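Local coordinates for mandelate racemase/muconate lactonizing protein (Thermobispora bispora, PDB 3VC5) that probably dehydrates D-glucarate to 5-dehydro-4-deoxy-D-glucarate with the help of magnesium, as a member of the enolase superfamily, at residues L406-M409 / H410-E414. Numbering follows the deposited sequence.
Sequences LAVM and HEQYE
Gln412 folds its side chain back along the helix, one turn, onto Val408 and Met409. With its CG anti to its own carbonyl carbon (chi1 -73°) and the chain extended beyond, CG lies 3.3 Å from Val408 O, and the amide lies across the preceding turn. There the two ends part: the glutamine side chain lies alongside that of Val408, its OE1 3.9 Å from Val408 CG1, while NE2 approaches Met409 CG at 4.0 Å and is hydrogen-bonded to the carbonyl of Ala34. A long, flexible amide suits this border position, its methylenes lying on the turn while its N-H reaches a strand. Shortened to an alanine at this position, the side chain would lose its amide, which would probably leave the Ala34 carbonyl without this donor and open a gap beside Met409.

The backbone is regular alpha-helix, with bonds such as Tyr413 N to Met409 O at 3.0 Å. The packing is tight on the face of Met409 and Tyr413, both buried, where the long, unbranched side chain of Met409 suits the interior. The other face, with Ala407, Val408 and Glu411, is exposed; its side chains make few contacts with one another, and a water bridges part of the face. This water donates to Val408 O at 2.8 Å, giving that carbonyl a second donor besides Gln412 N, and to Glu411 OE1 at 2.6 Å, the charged Glu411 suiting this solvent side, where it also forms a salt bridge with Arg415.

Helix 403-415 thus lies amphipathically against the antiparallel sheet of the N-terminal domain: Leu406, Met409, His410 and Tyr413 touch strand 25-36, and Leu406, Gln412 and Tyr413 reach strand 50-60.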
loop_
_atom_site.group_PDB
_atom_site.type_symbol
_atom_site.label_atom_id
_atom_site.label_comp_id
_atom_site.label_asym_id
_atom_site.label_seq_id
_atom_site.Cartn_x
_atom_site.Cartn_y
_atom_site.Cartn_z
ATOM N N LEU A 406 -14.793 -7.859 -30.186
ATOM C CA LEU A 406 -13.362 -8.249 -30.043
ATOM C C LEU A 406 -12.865 -8.789 -31.388
ATOM O O LEU A 406 -11.783 -8.427 -31.849
ATOM C CB LEU A 406 -13.195 -9.322 -28.956
ATOM C CG LEU A 406 -11.743 -9.759 -28.724
ATOM C CD1 LEU A 406 -10.864 -8.612 -28.202
ATOM C CD2 LEU A 406 -11.789 -10.912 -27.730
ATOM N N ALA A 407 -13.659 -9.659 -32.027
ATOM C CA ALA A 407 -13.283 -10.178 -33.349
ATOM C C ALA A 407 -13.128 -9.071 -34.401
ATOM O O ALA A 407 -12.190 -9.083 -35.183
ATOM C CB ALA A 407 -14.270 -11.259 -33.826
ATOM N N VAL A 408 -14.043 -8.103 -34.406
ATOM C CA VAL A 408 -13.956 -6.968 -35.344
ATOM C C VAL A 408 -12.620 -6.224 -35.123
ATOM O O VAL A 408 -11.901 -5.894 -36.069
ATOM C CB VAL A 408 -15.155 -6.021 -35.145
ATOM C CG1 VAL A 408 -14.938 -4.664 -35.851
ATOM C CG2 VAL A 408 -16.453 -6.703 -35.643
ATOM N N MET A 409 -12.284 -5.957 -33.863
ATOM C CA MET A 409 -11.070 -5.167 -33.623
ATOM C C MET A 409 -9.824 -5.972 -33.837
ATOM O O MET A 409 -8.792 -5.415 -34.186
ATOM C CB MET A 409 -11.031 -4.549 -32.234
ATOM C CG MET A 409 -12.012 -3.427 -32.020
ATOM S SD MET A 409 -11.489 -2.521 -30.550
ATOM C CE MET A 409 -12.949 -1.472 -30.368
ATOM N N HIS A 410 -9.900 -7.285 -33.623
ATOM C CA HIS A 410 -8.733 -8.119 -33.903
ATOM C C HIS A 410 -8.453 -8.183 -35.417
ATOM O O HIS A 410 -7.296 -8.156 -35.851
ATOM C CB HIS A 410 -8.892 -9.536 -33.339
ATOM C CG HIS A 410 -7.730 -10.414 -33.652
ATOM N ND1 HIS A 410 -6.461 -10.207 -33.142
ATOM C CD2 HIS A 410 -7.640 -11.527 -34.425
ATOM C CE1 HIS A 410 -5.648 -11.146 -33.591
ATOM N NE2 HIS A 410 -6.335 -11.958 -34.371
ATOM N N GLU A 411 -9.520 -8.249 -36.219
ATOM C CA GLU A 411 -9.359 -8.262 -37.657
ATOM C C GLU A 411 -8.734 -6.929 -38.097
ATOM O O GLU A 411 -7.867 -6.909 -38.975
ATOM C CB GLU A 411 -10.710 -8.479 -38.345
ATOM C CG GLU A 411 -10.623 -8.776 -39.876
ATOM C CD GLU A 411 -10.468 -7.507 -40.709
ATOM O OE1 GLU A 411 -10.936 -6.422 -40.242
ATOM O OE2 GLU A 411 -9.867 -7.578 -41.822
ATOM N N GLN A 412 -9.140 -5.826 -37.462
ATOM C CA GLN A 412 -8.548 -4.528 -37.787
ATOM C C GLN A 412 -7.049 -4.560 -37.483
ATOM O O GLN A 412 -6.244 -4.080 -38.266
ATOM C CB GLN A 412 -9.259 -3.423 -36.999
ATOM C CG GLN A 412 -10.663 -3.170 -37.563
ATOM C CD GLN A 412 -11.550 -2.210 -36.778
ATOM O OE1 GLN A 412 -12.656 -1.895 -37.250
ATOM N NE2 GLN A 412 -11.117 -1.772 -35.580
ATOM N N TYR A 413 -6.680 -5.080 -36.310
ATOM C CA TYR A 413 -5.257 -5.234 -35.975
ATOM C C TYR A 413 -4.507 -5.979 -37.069
ATOM O O TYR A 413 -3.419 -5.559 -37.495
ATOM C CB TYR A 413 -5.107 -5.992 -34.643
ATOM C CG TYR A 413 -3.669 -6.287 -34.309
ATOM C CD1 TYR A 413 -2.882 -5.341 -33.669
ATOM C CD2 TYR A 413 -3.099 -7.506 -34.665
ATOM C CE1 TYR A 413 -1.526 -5.618 -33.356
ATOM C CE2 TYR A 413 -1.762 -7.795 -34.376
ATOM C CZ TYR A 413 -0.987 -6.842 -33.731
ATOM O OH TYR A 413 0.330 -7.140 -33.457
ATOM N N GLU A 414 -5.076 -7.094 -37.522
ATOM C CA GLU A 414 -4.384 -7.921 -38.514
ATOM C C GLU A 414 -3.976 -7.115 -39.748
ATOM O O GLU A 414 -2.869 -7.291 -40.257
ATOM C CB GLU A 414 -5.197 -9.169 -38.908
ATOM C CG GLU A 414 -5.231 -10.246 -37.812
ATOM C CD GLU A 414 -3.842 -10.826 -37.492
ATOM O OE1 GLU A 414 -3.214 -11.431 -38.385
ATOM O OE2 GLU A 414 -3.379 -10.689 -36.336
HETATM O O HOH W 1 -12.857 -5.714 -38.663
#